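Local coordinates for protein lipase (Pelosinus fermentans, PDB 5AH0) that probably hydrolyses the ester bonds of lipids and also breaks down the synthetic polyester poly(butylene adipate-co-terephthalate), at residues 25-39 and 361-374. Numbering follows the deposited sequence.
Sequences YWGGITDYEQELSSY and CGIGTNALTLSWYK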
ATOM      1  N   TYR A  25     -12.040  -3.001   3.210  1.00 39.63           N
ATOM      2  CA  TYR A  25     -10.752  -2.481   3.654  1.00 37.73           C
ATOM      3  C   TYR A  25     -10.838  -0.976   3.883  1.00 37.54           C
ATOM      4  O   TYR A  25     -10.302  -0.453   4.855  1.00 37.88           O
ATOM      5  CB  TYR A  25      -9.665  -2.776   2.629  1.00 36.30           C
ATOM      6  CG  TYR A  25      -8.277  -2.311   3.028  1.00 38.70           C
ATOM      7  CD1 TYR A  25      -7.858  -1.005   2.794  1.00 37.08           C
ATOM      8  CD2 TYR A  25      -7.366  -3.192   3.594  1.00 39.29           C
ATOM      9  CE1 TYR A  25      -6.583  -0.582   3.150  1.00 32.39           C
ATOM     10  CE2 TYR A  25      -6.089  -2.780   3.928  1.00 37.09           C
ATOM     11  CZ  TYR A  25      -5.704  -1.477   3.702  1.00 34.69           C
ATOM     12  OH  TYR A  25      -4.425  -1.074   4.030  1.00 39.19           O
ATOM     13  N   TRP A  26     -11.492  -0.277   2.965  1.00 38.37           N
ATOM     14  CA  TRP A  26     -11.672   1.161   3.111  1.00 41.34           C
ATOM     15  C   TRP A  26     -13.020   1.437   3.740  1.00 46.78           C
ATOM     16  O   TRP A  26     -14.020   1.552   3.036  1.00 50.82           O
ATOM     17  CB  TRP A  26     -11.557   1.876   1.768  1.00 39.71           C
ATOM     18  CG  TRP A  26     -10.178   1.834   1.202  1.00 40.53           C
ATOM     19  CD1 TRP A  26      -9.724   0.996   0.235  1.00 42.92           C
ATOM     20  CD2 TRP A  26      -9.063   2.658   1.580  1.00 37.60           C
ATOM     21  NE1 TRP A  26      -8.397   1.247  -0.024  1.00 44.94           N
ATOM     22  CE2 TRP A  26      -7.969   2.268   0.784  1.00 41.99           C
ATOM     23  CE3 TRP A  26      -8.895   3.700   2.490  1.00 35.58           C
ATOM     24  CZ2 TRP A  26      -6.714   2.876   0.878  1.00 38.80           C
ATOM     25  CZ3 TRP A  26      -7.654   4.307   2.583  1.00 38.33           C
ATOM     26  CH2 TRP A  26      -6.578   3.893   1.774  1.00 35.23           C
ATOM     27  N   GLY A  27     -13.049   1.480   5.069  1.00 41.22           N
ATOM     28  CA  GLY A  27     -14.244   1.875   5.779  1.00 40.60           C
ATOM     29  C   GLY A  27     -14.844   0.834   6.710  1.00 38.63           C
ATOM     30  O   GLY A  27     -15.780   1.130   7.432  1.00 39.88           O
ATOM     31  N   GLY A  28     -14.330  -0.386   6.682  1.00 37.80           N
ATOM     32  CA  GLY A  28     -14.892  -1.450   7.487  1.00 36.93           C
ATOM     33  C   GLY A  28     -16.300  -1.767   7.017  1.00 42.38           C
ATOM     34  O   GLY A  28     -16.521  -2.090   5.840  1.00 40.76           O
ATOM     35  N   ILE A  29     -17.260  -1.636   7.930  1.00 43.61           N
ATOM     36  CA  ILE A  29     -18.655  -1.929   7.627  1.00 48.04           C
ATOM     37  C   ILE A  29     -19.358  -0.712   7.025  1.00 48.44           C
ATOM     38  O   ILE A  29     -20.568  -0.734   6.810  1.00 52.15           O
ATOM     39  CB  ILE A  29     -19.419  -2.407   8.873  1.00 51.98           C
ATOM     40  CG1 ILE A  29     -19.557  -1.272   9.887  1.00 53.52           C
ATOM     41  CG2 ILE A  29     -18.723  -3.626   9.495  1.00 49.48           C
ATOM     42  CD1 ILE A  29     -20.464  -1.618  11.056  1.00 57.02           C
ATOM     43  N   THR A  30     -18.597   0.353   6.774  1.00 45.33           N
ATOM     44  CA  THR A  30     -19.050   1.447   5.909  1.00 50.38           C
ATOM     45  C   THR A  30     -18.304   1.415   4.558  1.00 47.81           C
ATOM     46  O   THR A  30     -17.089   1.229   4.509  1.00 47.38           O
ATOM     47  CB  THR A  30     -18.844   2.811   6.597  1.00 54.43           C
ATOM     48  OG1 THR A  30     -19.436   2.777   7.901  1.00 58.27           O
ATOM     49  CG2 THR A  30     -19.475   3.941   5.792  1.00 53.81           C
ATOM     50  N   ASP A  31     -19.009   1.607   3.456  1.00 47.89           N
ATOM     51  CA  ASP A  31     -18.327   1.601   2.165  1.00 42.33           C
ATOM     52  C   ASP A  31     -17.870   3.011   1.804  1.00 45.17           C
ATOM     53  O   ASP A  31     -18.581   3.722   1.099  1.00 50.93           O
ATOM     54  CB  ASP A  31     -19.234   1.052   1.063  1.00 43.45           C
ATOM     55  CG  ASP A  31     -18.459   0.695  -0.197  1.00 51.90           C
ATOM     56  OD1 ASP A  31     -17.292   1.144  -0.335  1.00 54.17           O
ATOM     57  OD2 ASP A  31     -19.014  -0.021  -1.053  1.00 54.74           O
ATOM     58  N   TYR A  32     -16.686   3.407   2.276  1.00 46.36           N
ATOM     59  CA  TYR A  32     -16.202   4.781   2.105  1.00 45.92           C
ATOM     60  C   TYR A  32     -16.133   5.182   0.645  1.00 45.68           C
ATOM     61  O   TYR A  32     -16.498   6.304   0.283  1.00 48.26           O
ATOM     62  CB  TYR A  32     -14.825   4.977   2.749  1.00 43.98           C
ATOM     63  CG  TYR A  32     -14.813   5.092   4.277  1.00 42.31           C
ATOM     64  CD1 TYR A  32     -15.994   5.046   5.028  1.00 41.05           C
ATOM     65  CD2 TYR A  32     -13.604   5.246   4.965  1.00 39.76           C
ATOM     66  CE1 TYR A  32     -15.960   5.132   6.442  1.00 31.38           C
ATOM     67  CE2 TYR A  32     -13.561   5.334   6.355  1.00 42.70           C
ATOM     68  CZ  TYR A  32     -14.742   5.278   7.091  1.00 41.84           C
ATOM     69  OH  TYR A  32     -14.669   5.372   8.466  1.00 39.54           O
ATOM     70  N   GLU A  33     -15.662   4.270  -0.195  1.00 44.04           N
ATOM     71  CA  GLU A  33     -15.566   4.559  -1.617  1.00 45.30           C
ATOM     72  C   GLU A  33     -16.919   4.995  -2.184  1.00 46.17           C
ATOM     73  O   GLU A  33     -17.012   6.018  -2.858  1.00 50.79           O
ATOM     74  CB  GLU A  33     -15.052   3.349  -2.394  1.00 45.93           C
ATOM     75  CG  GLU A  33     -14.767   3.651  -3.851  1.00 52.97           C
ATOM     76  CD  GLU A  33     -15.294   2.574  -4.781  1.00 60.04           C
ATOM     77  OE1 GLU A  33     -14.565   1.585  -5.025  1.00 57.66           O
ATOM     78  OE2 GLU A  33     -16.440   2.721  -5.272  1.00 65.08           O
ATOM     79  N   GLN A  34     -17.960   4.208  -1.937  1.00 44.23           N
ATOM     80  CA  GLN A  34     -19.285   4.528  -2.474  1.00 49.17           C
ATOM     81  C   GLN A  34     -19.886   5.785  -1.845  1.00 50.92           C
ATOM     82  O   GLN A  34     -20.559   6.561  -2.530  1.00 56.41           O
ATOM     83  CB  GLN A  34     -20.243   3.346  -2.295  1.00 53.28           C
ATOM     84  CG  GLN A  34     -20.044   2.233  -3.326  1.00 62.08           C
ATOM     85  CD  GLN A  34     -21.141   1.181  -3.270  1.00 69.69           C
ATOM     86  OE1 GLN A  34     -22.054   1.260  -2.443  1.00 71.45           O
ATOM     87  NE2 GLN A  34     -21.057   0.187  -4.153  1.00 72.26           N
ATOM     88  N   GLU A  35     -19.652   5.981  -0.547  1.00 43.47           N
ATOM     89  CA  GLU A  35     -20.168   7.170   0.120  1.00 49.71           C
ATOM     90  C   GLU A  35     -19.504   8.421  -0.435  1.00 46.19           C
ATOM     91  O   GLU A  35     -20.182   9.396  -0.755  1.00 50.69           O
ATOM     92  CB  GLU A  35     -19.961   7.100   1.634  1.00 56.75           C
ATOM     93  CG  GLU A  35     -20.592   5.901   2.315  1.00 62.55           C
ATOM     94  CD  GLU A  35     -22.067   5.815   2.059  1.00 69.28           C
ATOM     95  OE1 GLU A  35     -22.683   6.876   1.843  1.00 74.89           O
ATOM     96  OE2 GLU A  35     -22.613   4.693   2.064  1.00 73.94           O
ATOM     97  N   LEU A  36     -18.186   8.374  -0.588  1.00 40.94           N
ATOM     98  CA  LEU A  36     -17.472   9.485  -1.194  1.00 44.63           C
ATOM     99  C   LEU A  36     -18.048   9.808  -2.577  1.00 48.55           C
ATOM    100  O   LEU A  36     -18.311  10.975  -2.894  1.00 50.83           O
ATOM    101  CB  LEU A  36     -15.984   9.172  -1.303  1.00 45.64           C
ATOM    102  CG  LEU A  36     -15.142   9.243  -0.032  1.00 44.59           C
ATOM    103  CD1 LEU A  36     -13.665   9.109  -0.379  1.00 41.04           C
ATOM    104  CD2 LEU A  36     -15.405  10.542   0.715  1.00 44.77           C
ATOM    105  N   SER A  37     -18.293   8.777  -3.383  1.00 47.46           N
ATOM    106  CA  SER A  37     -18.873   8.991  -4.704  1.00 52.81           C
ATOM    107  C   SER A  37     -20.269   9.609  -4.591  1.00 56.72           C
ATOM    108  O   SER A  37     -20.614  10.511  -5.369  1.00 58.96           O
ATOM    109  CB  SER A  37     -18.930   7.673  -5.490  1.00 56.20           C
ATOM    110  OG  SER A  37     -17.627   7.165  -5.774  1.00 56.75           O
ATOM    111  N   SER A  38     -21.054   9.165  -3.604  1.00 54.21           N
ATOM    112  CA  SER A  38     -22.392   9.726  -3.385  1.00 50.89           C
ATOM    113  C   SER A  38     -22.352  11.178  -2.956  1.00 48.77           C
ATOM    114  O   SER A  38     -23.292  11.927  -3.215  1.00 49.65           O
ATOM    115  CB  SER A  38     -23.162   8.925  -2.338  1.00 50.77           C
ATOM    116  OG  SER A  38     -23.654   7.720  -2.890  1.00 52.94           O
ATOM    117  N   TYR A  39     -21.273  11.577  -2.289  1.00 45.73           N
ATOM    118  CA  TYR A  39     -21.100  12.988  -1.941  1.00 47.95           C
ATOM    119  C   TYR A  39     -20.639  13.812  -3.140  1.00 52.43           C
ATOM    120  O   TYR A  39     -20.548  15.028  -3.045  1.00 58.30           O
ATOM    121  CB  TYR A  39     -20.086  13.163  -0.817  1.00 46.22           C
ATOM    122  CG  TYR A  39     -20.616  12.906   0.559  1.00 46.54           C
ATOM    123  CD1 TYR A  39     -21.794  13.510   1.009  1.00 48.16           C
ATOM    124  CD2 TYR A  39     -19.936  12.053   1.424  1.00 45.28           C
ATOM    125  CE1 TYR A  39     -22.271  13.274   2.300  1.00 46.36           C
ATOM    126  CE2 TYR A  39     -20.395  11.813   2.705  1.00 45.09           C
ATOM    127  CZ  TYR A  39     -21.560  12.416   3.139  1.00 48.18           C
ATOM    128  OH  TYR A  39     -21.984  12.146   4.417  1.00 51.59           O
ATOM    129  N   CYS A 361      -7.553   3.086   8.091  1.00 37.06           N
ATOM    130  CA  CYS A 361      -8.353   2.815   6.897  1.00 39.71           C
ATOM    131  C   CYS A 361      -9.800   2.503   7.285  1.00 41.54           C
ATOM    132  O   CYS A 361     -10.593   2.095   6.454  1.00 46.08           O
ATOM    133  CB  CYS A 361      -7.753   1.677   6.060  1.00 39.85           C
ATOM    134  SG  CYS A 361      -7.634   0.037   6.859  1.00 46.14           S
ATOM    135  N   GLY A 362     -10.143   2.688   8.552  1.00 41.76           N
ATOM    136  CA  GLY A 362     -11.547   2.706   8.940  1.00 41.67           C
ATOM    137  C   GLY A 362     -12.068   1.571   9.802  1.00 38.47           C
ATOM    138  O   GLY A 362     -13.272   1.447  10.015  1.00 43.20           O
ATOM    139  N   ILE A 363     -11.162   0.757  10.315  1.00 35.08           N
ATOM    140  CA  ILE A 363     -11.515  -0.417  11.095  1.00 38.66           C
ATOM    141  C   ILE A 363     -10.913  -0.327  12.500  1.00 41.78           C
ATOM    142  O   ILE A 363      -9.687  -0.350  12.667  1.00 41.72           O
ATOM    143  CB  ILE A 363     -11.014  -1.686  10.395  1.00 36.98           C
ATOM    144  CG1 ILE A 363     -11.595  -1.761   8.982  1.00 38.60           C
ATOM    145  CG2 ILE A 363     -11.366  -2.917  11.179  1.00 36.20           C
ATOM    146  CD1 ILE A 363     -10.802  -2.675   8.041  1.00 39.09           C
ATOM    147  N   GLY A 364     -11.755  -0.198  13.515  1.00 43.07           N
ATOM    148  CA  GLY A 364     -11.233  -0.181  14.870  1.00 41.74           C
ATOM    149  C   GLY A 364     -11.954   0.744  15.816  1.00 42.62           C
ATOM    150  O   GLY A 364     -12.901   1.432  15.434  1.00 46.10           O
ATOM    151  N   THR A 365     -11.493   0.763  17.059  1.00 42.07           N
ATOM    152  CA  THR A 365     -12.134   1.541  18.108  1.00 43.79           C
ATOM    153  C   THR A 365     -11.843   3.038  17.998  1.00 44.61           C
ATOM    154  O   THR A 365     -12.399   3.841  18.748  1.00 48.02           O
ATOM    155  CB  THR A 365     -11.688   1.060  19.506  1.00 44.98           C
ATOM    156  OG1 THR A 365     -10.294   1.369  19.695  1.00 43.77           O
ATOM    157  CG2 THR A 365     -11.908  -0.438  19.650  1.00 39.07           C
ATOM    158  N   ASN A 366     -10.946   3.410  17.093  1.00 39.62           N
ATOM    159  CA  ASN A 366     -10.670   4.821  16.870  1.00 37.67           C
ATOM    160  C   ASN A 366     -10.577   5.162  15.391  1.00 37.75           C
ATOM    161  O   ASN A 366      -9.758   6.000  14.995  1.00 39.08           O
ATOM    162  CB  ASN A 366      -9.388   5.246  17.565  1.00 29.89           C
ATOM    163  CG  ASN A 366      -9.309   6.737  17.745  1.00 41.71           C
ATOM    164  OD1 ASN A 366     -10.302   7.446  17.553  1.00 45.71           O
ATOM    165  ND2 ASN A 366      -8.129   7.231  18.108  1.00 40.97           N
ATOM    166  N   ALA A 367     -11.416   4.512  14.589  1.00 35.82           N
ATOM    167  CA  ALA A 367     -11.342   4.606  13.135  1.00 40.11           C
ATOM    168  C   ALA A 367     -11.524   6.029  12.606  1.00 39.80           C
ATOM    169  O   ALA A 367     -12.413   6.763  13.060  1.00 39.44           O
ATOM    170  CB  ALA A 367     -12.375   3.686  12.505  1.00 41.19           C
ATOM    171  N   LEU A 368     -10.657   6.415  11.667  1.00 38.72           N
ATOM    172  CA  LEU A 368     -10.871   7.625  10.868  1.00 36.68           C
ATOM    173  C   LEU A 368     -12.222   7.520  10.195  1.00 34.80           C
ATOM    174  O   LEU A 368     -12.542   6.495   9.616  1.00 37.38           O
ATOM    175  CB  LEU A 368      -9.790   7.782   9.819  1.00 37.69           C
ATOM    176  CG  LEU A 368      -8.411   8.085  10.386  1.00 39.75           C
ATOM    177  CD1 LEU A 368      -7.455   8.416   9.243  1.00 39.34           C
ATOM    178  CD2 LEU A 368      -8.492   9.226  11.407  1.00 34.49           C
ATOM    179  N   THR A 369     -13.013   8.580  10.261  1.00 37.52           N
ATOM    180  CA  THR A 369     -14.405   8.514   9.828  1.00 38.53           C
ATOM    181  C   THR A 369     -14.634   8.746   8.336  1.00 41.35           C
ATOM    182  O   THR A 369     -13.735   9.168   7.601  1.00 41.24           O
ATOM    183  CB  THR A 369     -15.236   9.537  10.573  1.00 40.46           C
ATOM    184  OG1 THR A 369     -14.710  10.837  10.286  1.00 45.51           O
ATOM    185  CG2 THR A 369     -15.179   9.277  12.090  1.00 38.61           C
ATOM    186  N   LEU A 370     -15.852   8.449   7.897  1.00 43.59           N
ATOM    187  CA  LEU A 370     -16.277   8.783   6.553  1.00 43.73           C
ATOM    188  C   LEU A 370     -16.118  10.283   6.350  1.00 46.96           C
ATOM    189  O   LEU A 370     -15.663  10.753   5.298  1.00 46.75           O
ATOM    190  CB  LEU A 370     -17.725   8.347   6.315  1.00 39.75           C
ATOM    191  CG  LEU A 370     -18.418   8.939   5.086  1.00 39.92           C
ATOM    192  CD1 LEU A 370     -17.610   8.618   3.849  1.00 34.56           C
ATOM    193  CD2 LEU A 370     -19.830   8.372   4.948  1.00 39.68           C
ATOM    194  N   SER A 371     -16.500  11.028   7.375  1.00 43.39           N
ATOM    195  CA  SER A 371     -16.416  12.472   7.337  1.00 41.53           C
ATOM    196  C   SER A 371     -14.955  12.912   7.226  1.00 39.62           C
ATOM    197  O   SER A 371     -14.652  13.878   6.532  1.00 39.94           O
ATOM    198  CB  SER A 371     -17.083  13.057   8.576  1.00 46.02           C
ATOM    199  OG  SER A 371     -16.941  14.456   8.627  1.00 52.10           O
ATOM    200  N   TRP A 372     -14.039  12.202   7.883  1.00 35.90           N
ATOM    201  CA  TRP A 372     -12.615  12.541   7.760  1.00 37.36           C
ATOM    202  C   TRP A 372     -12.116  12.396   6.316  1.00 42.36           C
ATOM    203  O   TRP A 372     -11.418  13.270   5.797  1.00 47.53           O
ATOM    204  CB  TRP A 372     -11.772  11.671   8.673  1.00 32.48           C
ATOM    205  CG  TRP A 372     -10.307  12.064   8.747  1.00 41.28           C
ATOM    206  CD1 TRP A 372      -9.733  12.900   9.661  1.00 40.51           C
ATOM    207  CD2 TRP A 372      -9.242  11.630   7.886  1.00 41.75           C
ATOM    208  NE1 TRP A 372      -8.383  13.005   9.430  1.00 41.46           N
ATOM    209  CE2 TRP A 372      -8.058  12.243   8.342  1.00 42.70           C
ATOM    210  CE3 TRP A 372      -9.181  10.796   6.766  1.00 42.68           C
ATOM    211  CZ2 TRP A 372      -6.823  12.044   7.723  1.00 46.73           C
ATOM    212  CZ3 TRP A 372      -7.953  10.594   6.153  1.00 43.23           C
ATOM    213  CH2 TRP A 372      -6.791  11.221   6.629  1.00 46.26           C
ATOM    214  N   TYR A 373     -12.481  11.289   5.676  1.00 39.91           N
ATOM    215  CA  TYR A 373     -12.106  11.051   4.283  1.00 42.58           C
ATOM    216  C   TYR A 373     -12.807  12.014   3.327  1.00 44.86           C
ATOM    217  O   TYR A 373     -12.239  12.396   2.305  1.00 41.50           O
ATOM    218  CB  TYR A 373     -12.391   9.594   3.893  1.00 37.22           C
ATOM    219  CG  TYR A 373     -11.254   8.688   4.306  1.00 42.26           C
ATOM    220  CD1 TYR A 373     -10.138   8.543   3.492  1.00 43.26           C
ATOM    221  CD2 TYR A 373     -11.269   8.010   5.530  1.00 43.18           C
ATOM    222  CE1 TYR A 373      -9.072   7.735   3.859  1.00 42.03           C
ATOM    223  CE2 TYR A 373     -10.200   7.192   5.906  1.00 43.21           C
ATOM    224  CZ  TYR A 373      -9.106   7.064   5.057  1.00 44.43           C
ATOM    225  OH  TYR A 373      -8.039   6.266   5.397  1.00 44.13           O
ATOM    226  N   LYS A 374     -14.031  12.417   3.661  1.00 45.73           N
ATOM    227  CA  LYS A 374     -14.711  13.455   2.887  1.00 45.00           C
ATOM    228  C   LYS A 374     -13.882  14.745   2.944  1.00 45.07           C
ATOM    229  O   LYS A 374     -13.667  15.406   1.927  1.00 47.62           O
ATOM    230  CB  LYS A 374     -16.127  13.679   3.412  1.00 41.71           C
ATOM    231  CG  LYS A 374     -16.935  14.730   2.693  1.00 45.56           C
ATOM    232  CD  LYS A 374     -18.385  14.614   3.138  1.00 51.94           C
ATOM    233  CE  LYS A 374     -19.294  15.630   2.457  1.00 60.39           C
ATOM    234  NZ  LYS A 374     -18.940  17.016   2.837  1.00 68.09           N
TER
HETATM  235  O   HOH W   1     -15.666   3.122   9.545  1.00 38.60           O
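Tyr32 and Leu370 meet through different first torsions: Tyr32 has CG anti to its carbonyl carbon (chi1 -76°), which sends the ring across to 361-374, whereas Leu370 swings CG anti to the backbone N (chi1 165°) and slides past in the other direction. The Tyr32 ring is held between backbones, Gly27 CA over the centre of one face and Leu370 CA over the opposite face, toward the rim, 4.0 Å from the ring centroid. A flat ring fits this slot, and its hydroxyl donates to Leu368 O at 2.7 Å, on a lone pair in the carbonyl plane. The same OH hydrogen-bonds to a water that also bridges Gly27 O and Gly362 O. A phenylalanine in place of Tyr32 would probably leave Leu368 O without this donor and the bridging water without one of its partners.

Tyr373 crosses Tyr32 at about a right angle, the ring planes inclined at 45°, with Tyr373 CD2 3.6 Å from Tyr32 CE2, and brings its OH, hydrogen-bonded to Ala360 O, to the edge of the Trp26 indole. Gly27 N donates to Cys361 O at 2.9 Å, and Gly362 must be glycine, since a CB would clash with Gly27 CA. The small thiol of Cys361 sets SG over the face of Tyr25, 4.0 Å from its centroid, while Tyr25 OH hydrogen-bonds to His113 and Gly11. The aliphatic chain of Lys374 lies across Tyr39, CE 3.5 Å from the ring centroid, and NZ makes a cation-pi contact while salt-bridged to Glu378. Both methyls of Leu370, CD1 and CD2, rest against Glu35 CB at 3.6 Å. An aromatic cluster of Trp26, Tyr32 and Tyr373 joins the loop and helix 32-38 to the C-terminal helix 370-380, beside the parallel sheet of an alpha/beta-hydrolase fold.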